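Local coordinates for DUF1254 domain-containing protein (Vibrio parahaemolyticus, PDB 3U07), which is of unknown function but probably carries a signal sequence and combines two domains of unknown function, DUF1254 and DUF1214, at residues A[28-36]-A[235-244]; A[227-235]-A[287-295]. The protein carries 2 engineered substitutions. One frame throughout, in Å; residues are numbered along the deposited sequence.

Contacts 1 and 2 are neighbours in the helical part of the chain, their centres about 13 Å apart. Both use helix 233-239 and share Trp235. In contact 1 that helix packs on the N-terminal helix 26-52; in contact 2 its start and the short helix before it meet residues 287-295. Tyr36 of contact 1 joins the two directly, since its OH lies 2.6 Å from Asp232 OD2 of contact 2, a probable hydrogen bond. Arg295 of contact 2 also packs against Ile35 and Tyr36. The segments alternate along the chain, and helix 233-239 meets two partners that also touch each other.

Contact 1: residues A[28-36]-A[235-244]; sequences DLAEDAYIY and WLDKYQSIGV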
loop_
_atom_site.group_PDB
_atom_site.type_symbol
_atom_site.label_atom_id
_atom_site.label_comp_id
_atom_site.label_asym_id
_atom_site.label_seq_id
_atom_site.Cartn_x
_atom_site.Cartn_y
_atom_site.Cartn_z
ATOM N N ASP A 28 12.617 -19.262 21.589
ATOM C CA ASP A 28 11.337 -18.565 21.545
ATOM C C ASP A 28 11.593 -17.073 21.319
ATOM O O ASP A 28 10.929 -16.431 20.503
ATOM C CB ASP A 28 10.571 -18.747 22.863
ATOM C CG ASP A 28 10.068 -20.166 23.061
ATOM O OD1 ASP A 28 10.003 -20.919 22.066
ATOM O OD2 ASP A 28 9.721 -20.522 24.211
ATOM N N LEU A 29 12.565 -16.528 22.043
ATOM C CA LEU A 29 12.894 -15.113 21.918
ATOM C C LEU A 29 13.392 -14.825 20.509
ATOM O O LEU A 29 12.992 -13.837 19.893
ATOM C CB LEU A 29 13.954 -14.717 22.951
ATOM C CG LEU A 29 14.152 -13.215 23.177
ATOM C CD1 LEU A 29 12.810 -12.561 23.479
ATOM C CD2 LEU A 29 15.122 -12.990 24.327
ATOM N N ALA A 30 14.252 -15.703 19.997
ATOM C CA ALA A 30 14.799 -15.539 18.652
ATOM C C ALA A 30 13.685 -15.513 17.602
ATOM O O ALA A 30 13.753 -14.751 16.638
ATOM C CB ALA A 30 15.789 -16.662 18.345
ATOM N N GLU A 31 12.660 -16.339 17.790
ATOM C CA GLU A 31 11.543 -16.372 16.848
ATOM C C GLU A 31 10.800 -15.039 16.872
ATOM O O GLU A 31 10.471 -14.475 15.826
ATOM C CB GLU A 31 10.555 -17.488 17.202
ATOM C CG GLU A 31 9.357 -17.545 16.257
ATOM C CD GLU A 31 8.344 -18.610 16.644
ATOM O OE1 GLU A 31 8.682 -19.493 17.455
ATOM O OE2 GLU A 31 7.209 -18.569 16.125
ATOM N N ASP A 32 10.524 -14.539 18.072
ATOM C CA ASP A 32 9.825 -13.272 18.194
ATOM C C ASP A 32 10.700 -12.134 17.674
ATOM O O ASP A 32 10.200 -11.195 17.069
ATOM C CB ASP A 32 9.428 -13.013 19.650
ATOM C CG ASP A 32 8.396 -14.005 20.160
ATOM O OD1 ASP A 32 7.585 -14.497 19.349
ATOM O OD2 ASP A 32 8.386 -14.281 21.376
ATOM N N ALA A 33 12.008 -12.223 17.904
ATOM C CA ALA A 33 12.926 -11.184 17.438
ATOM C C ALA A 33 12.856 -11.087 15.921
ATOM O O ALA A 33 12.757 -9.997 15.366
ATOM C CB ALA A 33 14.359 -11.496 17.883
ATOM N N TYR A 34 12.899 -12.231 15.243
ATOM C CA TYR A 34 12.829 -12.211 13.796
ATOM C C TYR A 34 11.476 -11.685 13.307
ATOM O O TYR A 34 11.415 -10.930 12.335
ATOM C CB TYR A 34 13.056 -13.603 13.206
ATOM C CG TYR A 34 12.843 -13.617 11.711
ATOM C CD1 TYR A 34 13.814 -13.116 10.844
ATOM C CD2 TYR A 34 11.639 -14.056 11.165
ATOM C CE1 TYR A 34 13.586 -13.049 9.467
ATOM C CE2 TYR A 34 11.403 -13.992 9.788
ATOM C CZ TYR A 34 12.377 -13.489 8.952
ATOM O OH TYR A 34 12.139 -13.435 7.598
ATOM N N ILE A 35 10.392 -12.087 13.966
ATOM C CA ILE A 35 9.068 -11.638 13.552
ATOM C C ILE A 35 8.943 -10.115 13.681
ATOM O O ILE A 35 8.296 -9.477 12.849
ATOM C CB ILE A 35 7.959 -12.387 14.338
ATOM C CG1 ILE A 35 7.876 -13.835 13.824
ATOM C CG2 ILE A 35 6.605 -11.700 14.142
ATOM C CD1 ILE A 35 7.035 -14.760 14.685
ATOM N N TYR A 36 9.566 -9.531 14.702
ATOM C CA TYR A 36 9.549 -8.072 14.855
ATOM C C TYR A 36 10.360 -7.464 13.704
ATOM O O TYR A 36 9.940 -6.491 13.071
ATOM C CB TYR A 36 10.188 -7.647 16.185
ATOM C CG TYR A 36 10.797 -6.254 16.149
ATOM C CD1 TYR A 36 10.001 -5.109 16.262
ATOM C CD2 TYR A 36 12.164 -6.083 15.933
ATOM C CE1 TYR A 36 10.557 -3.826 16.153
ATOM C CE2 TYR A 36 12.731 -4.806 15.824
ATOM C CZ TYR A 36 11.923 -3.685 15.931
ATOM O OH TYR A 36 12.492 -2.436 15.797
ATOM N N TRP A 235 9.805 -2.893 21.743
ATOM C CA TRP A 235 10.157 -4.148 21.084
ATOM C C TRP A 235 11.650 -4.436 21.191
ATOM O O TRP A 235 12.052 -5.558 21.495
ATOM C CB TRP A 235 9.756 -4.105 19.612
ATOM C CG TRP A 235 8.305 -3.815 19.391
ATOM C CD1 TRP A 235 7.771 -2.714 18.781
ATOM C CD2 TRP A 235 7.200 -4.645 19.761
ATOM N NE1 TRP A 235 6.399 -2.810 18.744
ATOM C CE2 TRP A 235 6.022 -3.985 19.339
ATOM C CE3 TRP A 235 7.088 -5.884 20.406
ATOM C CZ2 TRP A 235 4.747 -4.524 19.541
ATOM C CZ3 TRP A 235 5.819 -6.421 20.608
ATOM C CH2 TRP A 235 4.664 -5.738 20.174
ATOM N N LEU A 236 12.469 -3.417 20.952
ATOM C CA LEU A 236 13.917 -3.580 21.003
ATOM C C LEU A 236 14.445 -3.954 22.376
ATOM O O LEU A 236 15.465 -4.632 22.482
ATOM C CB LEU A 236 14.614 -2.309 20.500
ATOM C CG LEU A 236 14.430 -2.082 18.995
ATOM C CD1 LEU A 236 14.901 -0.688 18.611
ATOM C CD2 LEU A 236 15.193 -3.155 18.225
ATOM N N ASP A 237 13.770 -3.520 23.433
ATOM C CA ASP A 237 14.229 -3.872 24.768
ATOM C C ASP A 237 14.124 -5.380 24.997
ATOM O O ASP A 237 14.912 -5.960 25.741
ATOM C CB ASP A 237 13.427 -3.129 25.841
ATOM C CG ASP A 237 13.858 -1.674 25.996
ATOM O OD1 ASP A 237 15.006 -1.343 25.624
ATOM O OD2 ASP A 237 13.053 -0.865 26.505
ATOM N N LYS A 238 13.161 -6.015 24.337
ATOM C CA LYS A 238 12.951 -7.454 24.483
ATOM C C LYS A 238 13.929 -8.319 23.683
ATOM O O LYS A 238 14.357 -9.379 24.143
ATOM C CB LYS A 238 11.528 -7.828 24.041
ATOM C CG LYS A 238 10.402 -7.089 24.750
ATOM C CD LYS A 238 9.052 -7.453 24.150
ATOM C CE LYS A 238 7.913 -6.751 24.874
ATOM N NZ LYS A 238 6.683 -7.593 24.908
ATOM N N TYR A 239 14.292 -7.852 22.495
ATOM C CA TYR A 239 15.141 -8.629 21.600
ATOM C C TYR A 239 16.626 -8.301 21.550
ATOM O O TYR A 239 17.342 -8.766 20.664
ATOM C CB TYR A 239 14.521 -8.554 20.203
ATOM C CG TYR A 239 13.022 -8.787 20.244
ATOM C CD1 TYR A 239 12.491 -9.831 21.004
ATOM C CD2 TYR A 239 12.134 -7.954 19.556
ATOM C CE1 TYR A 239 11.116 -10.041 21.084
ATOM C CE2 TYR A 239 10.752 -8.157 19.626
ATOM C CZ TYR A 239 10.252 -9.204 20.394
ATOM O OH TYR A 239 8.897 -9.425 20.471
ATOM N N GLN A 240 17.093 -7.531 22.522
ATOM C CA GLN A 240 18.487 -7.121 22.583
ATOM C C GLN A 240 19.511 -8.256 22.650
ATOM O O GLN A 240 20.544 -8.204 21.983
ATOM C CB GLN A 240 18.682 -6.187 23.774
ATOM C CG GLN A 240 19.983 -5.417 23.758
ATOM C CD GLN A 240 20.016 -4.355 24.830
ATOM O OE1 GLN A 240 20.245 -4.647 26.002
ATOM N NE2 GLN A 240 19.764 -3.112 24.435
ATOM N N SER A 241 19.236 -9.276 23.452
ATOM C CA SER A 241 20.167 -10.394 23.590
ATOM C C SER A 241 20.317 -11.166 22.286
ATOM O O SER A 241 21.315 -11.850 22.067
ATOM C CB SER A 241 19.700 -11.344 24.699
ATOM O OG SER A 241 18.458 -11.951 24.374
ATOM N N ILE A 242 19.322 -11.046 21.416
ATOM C CA ILE A 242 19.350 -11.736 20.136
ATOM C C ILE A 242 20.293 -11.028 19.171
ATOM O O ILE A 242 20.750 -11.622 18.204
ATOM C CB ILE A 242 17.931 -11.814 19.514
ATOM C CG1 ILE A 242 16.987 -12.551 20.469
ATOM C CG2 ILE A 242 17.976 -12.524 18.169
ATOM C CD1 ILE A 242 17.408 -13.981 20.783
ATOM N N GLY A 243 20.587 -9.758 19.439
ATOM C CA GLY A 243 21.482 -9.018 18.562
ATOM C C GLY A 243 20.798 -7.955 17.715
ATOM O O GLY A 243 21.430 -7.329 16.860
ATOM N N VAL A 244 19.500 -7.758 17.933
ATOM C CA VAL A 244 18.745 -6.742 17.194
ATOM C C VAL A 244 18.968 -5.446 17.952
ATOM O O VAL A 244 18.517 -5.296 19.087
ATOM C CB VAL A 244 17.239 -7.054 17.169
ATOM C CG1 VAL A 244 16.511 -6.030 16.291
ATOM C CG2 VAL A 244 17.018 -8.465 16.650
#
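Tyr36 lays its ring among Trp235, Leu236, Tyr239 and Val244. It has the largest buried surface in this contact. CG stands roughly anti to the backbone N (chi1 153°), which carries the ring off helix 26-52 and into the other segment. Tyr36 CD1 comes 3.5 Å from Trp235 CB. The Tyr36 ring and the five-membered ring of Trp235 are nearly parallel, with planes 29° apart, but slid so far that they barely overlap. Farther out, Leu236 CD2 lies 3.7 Å from Tyr36 OH, and Val244 CG1 sits at the ring edge. Tyr36 OH has its polar partner in Asp232 OD2, probably through a hydrogen bond.

Tyr239 is the second centre. Its side chain fits as a knob into a hole made by Leu29, Asp32, Ala33 and Tyr36. One ring face lies on the helix backbone, and Ala33 CA makes a CH-pi contact 3.8 Å from the Tyr239 ring centroid. Lys238 CB lies over the rim of the opposite face, and Leu29 CD1 touches the edge. The Tyr36 and Tyr239 rings meet obliquely.

Leu29 closes the far end. Its CD1 is 3.7 Å from Tyr239 CD1, while Leu29 CD2 reaches Ser241 OG at 3.5 Å. Ile242 lies beside it and puts CD1 against Ala30. No hydrogen bond crosses between the segments, so the contact is held by apolar and aromatic packing. The axes of 28-36 and 235-239 run antiparallel at a slant (146°), 10.0 Å apart at closest approach. Helix 26-52 is thus packed on helix 233-239 and the turn that follows it, with a knob-into-hole fit and an aromatic cluster of Tyr36, Trp235 and Tyr239.

Contact 2: residues A[227-235]-A[287-295]; sequences SMGNADKQW and RDTLGDAPR
This partly buried, mainly polar contact joins helix 228-231 and the start of helix 233-239 to helix 287-290 and the turn after it, beside helix 26-52. It holds a salt bridge, an indole hydrogen bond and an arginine lying on a tryptophan.

Arg287 reaches across with its chain extended from CG to NE. Its NH1 donates to Asp232 OD1 at 3.0 Å, on the syn side but tilted out of the carboxylate plane, in a bent bond. The carboxylate and guanidinium planes are 48° apart. One water joins Arg287 NH1 to Ala231 O, and another joins Arg287 NH2 to Asp232 OD2, which has a second partner in helix 26-52. Ala231 CB lies over the rim of one guanidinium face. Asp115 takes Arg287 NE in a further salt bridge.

A type I beta turn runs from Leu290 to Ala293. Within it Gly291 O accepts from Trp235 NE1 at 3.0 Å, close to the indole plane and with the C=O pointing almost straight at the nitrogen.

Arg295 lies over one face of Trp235. Its CG makes a CH-pi contact 3.6 Å from the centroid of the six-membered ring of Trp235, and the guanidinium is tilted 27° from the indole plane. Bends at chi2 and chi3 fold the chain back, and Arg295 NE and NH2 both donate to Ala293 O, at 3.2 and 2.9 Å. This side-on grip fixes the guanidinium plane, while Arg295 NH1 bonds to Tyr119 OH.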
loop_
_atom_site.group_PDB
_atom_site.type_symbol
_atom_site.label_atom_id
_atom_site.label_comp_id
_atom_site.label_asym_id
_atom_site.label_seq_id
_atom_site.Cartn_x
_atom_site.Cartn_y
_atom_site.Cartn_z
ATOM N N SER A 227 15.097 7.344 13.621
ATOM C CA SER A 227 14.635 7.338 15.004
ATOM C C SER A 227 13.887 6.075 15.410
ATOM O O SER A 227 13.265 6.031 16.471
ATOM C CB SER A 227 13.709 8.540 15.208
ATOM O OG SER A 227 14.073 9.272 16.356
HETATM N N MSE A 228 13.941 5.054 14.569
HETATM C CA MSE A 228 13.237 3.807 14.840
HETATM C C MSE A 228 13.616 3.155 16.172
HETATM O O MSE A 228 12.779 2.521 16.815
HETATM C CB MSE A 228 13.494 2.837 13.689
HETATM C CG MSE A 228 12.374 1.875 13.400
HETATM SE SE MSE A 228 12.523 1.322 11.563
HETATM C CE MSE A 228 11.139 2.390 10.865
ATOM N N GLY A 229 14.873 3.312 16.587
ATOM C CA GLY A 229 15.331 2.697 17.836
ATOM C C GLY A 229 14.460 3.178 18.984
ATOM O O GLY A 229 14.059 2.415 19.903
ATOM N N ASN A 230 14.169 4.450 18.910
ATOM C CA ASN A 230 13.345 5.081 19.909
ATOM C C ASN A 230 11.851 4.745 19.704
ATOM O O ASN A 230 11.144 4.457 20.673
ATOM C CB ASN A 230 13.598 6.547 19.802
ATOM C CG ASN A 230 14.979 6.920 20.309
ATOM O OD1 ASN A 230 15.530 6.240 21.178
ATOM N ND2 ASN A 230 15.523 8.028 19.812
ATOM N N ALA A 231 11.358 4.806 18.477
ATOM C CA ALA A 231 9.945 4.495 18.312
ATOM C C ALA A 231 9.622 3.005 18.619
ATOM O O ALA A 231 8.487 2.665 18.964
ATOM C CB ALA A 231 9.508 4.849 16.938
ATOM N N ASP A 232 10.606 2.117 18.474
ATOM C CA ASP A 232 10.386 0.684 18.710
ATOM C C ASP A 232 10.995 0.184 20.008
ATOM O O ASP A 232 11.161 -1.022 20.191
ATOM C CB ASP A 232 10.985 -0.156 17.578
ATOM C CG ASP A 232 10.222 -0.038 16.282
ATOM O OD1 ASP A 232 9.111 0.532 16.284
ATOM O OD2 ASP A 232 10.737 -0.531 15.255
ATOM N N LYS A 233 11.326 1.098 20.908
ATOM C CA LYS A 233 11.954 0.730 22.167
ATOM C C LYS A 233 11.285 -0.427 22.893
ATOM O O LYS A 233 11.964 -1.324 23.390
ATOM C CB LYS A 233 12.033 1.946 23.095
ATOM C CG LYS A 233 12.723 1.649 24.413
ATOM C CD LYS A 233 12.909 2.901 25.254
ATOM C CE LYS A 233 13.377 2.538 26.657
ATOM N NZ LYS A 233 14.610 1.704 26.639
ATOM N N GLN A 234 9.959 -0.414 22.959
ATOM C CA GLN A 234 9.249 -1.485 23.648
ATOM C C GLN A 234 9.614 -2.845 23.056
ATOM O O GLN A 234 9.742 -3.832 23.780
ATOM C CB GLN A 234 7.731 -1.269 23.580
ATOM C CG GLN A 234 7.153 -1.297 22.178
ATOM C CD GLN A 234 7.301 0.025 21.446
ATOM O OE1 GLN A 234 8.151 0.854 21.784
ATOM N NE2 GLN A 234 6.478 0.222 20.422
ATOM N N TRP A 235 9.805 -2.893 21.743
ATOM C CA TRP A 235 10.157 -4.148 21.084
ATOM C C TRP A 235 11.650 -4.436 21.191
ATOM O O TRP A 235 12.052 -5.558 21.495
ATOM C CB TRP A 235 9.756 -4.105 19.612
ATOM C CG TRP A 235 8.305 -3.815 19.391
ATOM C CD1 TRP A 235 7.771 -2.714 18.781
ATOM C CD2 TRP A 235 7.200 -4.645 19.761
ATOM N NE1 TRP A 235 6.399 -2.810 18.744
ATOM C CE2 TRP A 235 6.022 -3.985 19.339
ATOM C CE3 TRP A 235 7.088 -5.884 20.406
ATOM C CZ2 TRP A 235 4.747 -4.524 19.541
ATOM C CZ3 TRP A 235 5.819 -6.421 20.608
ATOM C CH2 TRP A 235 4.664 -5.738 20.174
ATOM N N ARG A 287 1.570 4.005 13.274
ATOM C CA ARG A 287 2.158 3.670 14.575
ATOM C C ARG A 287 1.131 4.012 15.669
ATOM O O ARG A 287 1.168 3.404 16.753
ATOM C CB ARG A 287 3.437 4.467 14.818
ATOM C CG ARG A 287 4.587 3.990 13.941
ATOM C CD ARG A 287 5.914 4.679 14.210
ATOM N NE ARG A 287 6.954 4.189 13.308
ATOM C CZ ARG A 287 7.662 3.075 13.485
ATOM N NH1 ARG A 287 7.461 2.305 14.549
ATOM N NH2 ARG A 287 8.574 2.730 12.587
ATOM N N ASP A 288 0.215 4.929 15.428
ATOM C CA ASP A 288 -0.697 5.169 16.520
ATOM C C ASP A 288 -1.679 4.022 16.743
ATOM O O ASP A 288 -2.178 3.829 17.849
ATOM C CB ASP A 288 -1.433 6.449 16.287
ATOM C CG ASP A 288 -0.755 7.622 16.949
ATOM O OD1 ASP A 288 -0.472 7.523 18.160
ATOM O OD2 ASP A 288 -0.531 8.651 16.273
ATOM N N THR A 289 -1.977 3.275 15.686
ATOM C CA THR A 289 -2.942 2.184 15.809
ATOM C C THR A 289 -2.297 0.814 15.848
ATOM O O THR A 289 -2.896 -0.133 16.332
ATOM C CB THR A 289 -3.977 2.198 14.656
ATOM O OG1 THR A 289 -3.296 2.106 13.400
ATOM C CG2 THR A 289 -4.812 3.470 14.692
ATOM N N LEU A 290 -1.075 0.687 15.348
ATOM C CA LEU A 290 -0.440 -0.626 15.370
ATOM C C LEU A 290 0.923 -0.669 16.051
ATOM O O LEU A 290 1.516 -1.738 16.195
ATOM C CB LEU A 290 -0.340 -1.176 13.943
ATOM C CG LEU A 290 -1.677 -1.484 13.261
ATOM C CD1 LEU A 290 -1.448 -1.778 11.786
ATOM C CD2 LEU A 290 -2.348 -2.672 13.951
ATOM N N GLY A 291 1.415 0.486 16.484
ATOM C CA GLY A 291 2.709 0.527 17.140
ATOM C C GLY A 291 2.848 -0.491 18.262
ATOM O O GLY A 291 3.905 -1.102 18.420
ATOM N N ASP A 292 1.786 -0.684 19.039
ATOM C CA ASP A 292 1.824 -1.635 20.146
ATOM C C ASP A 292 1.050 -2.926 19.880
ATOM O O ASP A 292 0.835 -3.721 20.793
ATOM C CB ASP A 292 1.298 -0.967 21.417
ATOM C CG ASP A 292 2.262 0.073 21.969
ATOM O OD1 ASP A 292 1.806 1.179 22.324
ATOM O OD2 ASP A 292 3.473 -0.225 22.051
ATOM N N ALA A 293 0.644 -3.137 18.632
ATOM C CA ALA A 293 -0.105 -4.337 18.270
ATOM C C ALA A 293 0.839 -5.531 18.155
ATOM O O ALA A 293 2.040 -5.357 17.935
ATOM C CB ALA A 293 -0.833 -4.119 16.954
ATOM N N PRO A 294 0.306 -6.760 18.301
ATOM C CA PRO A 294 1.102 -7.991 18.213
ATOM C C PRO A 294 1.946 -8.014 16.938
ATOM O O PRO A 294 1.448 -7.709 15.849
ATOM C CB PRO A 294 0.040 -9.088 18.230
ATOM C CG PRO A 294 -1.040 -8.493 19.076
ATOM C CD PRO A 294 -1.116 -7.080 18.531
ATOM N N ARG A 295 3.218 -8.384 17.076
ATOM C CA ARG A 295 4.129 -8.417 15.936
ATOM C C ARG A 295 3.817 -9.427 14.835
ATOM O O ARG A 295 3.969 -9.104 13.652
ATOM C CB ARG A 295 5.574 -8.628 16.407
ATOM C CG ARG A 295 6.198 -7.446 17.154
ATOM C CD ARG A 295 6.172 -6.174 16.322
ATOM N NE ARG A 295 4.913 -5.447 16.455
ATOM C CZ ARG A 295 4.636 -4.316 15.811
ATOM N NH1 ARG A 295 5.531 -3.791 14.984
ATOM N NH2 ARG A 295 3.472 -3.706 15.999
HETATM O O HOH W 1 5.921 2.870 16.909
HETATM O O HOH W 2 9.511 -0.268 12.991
#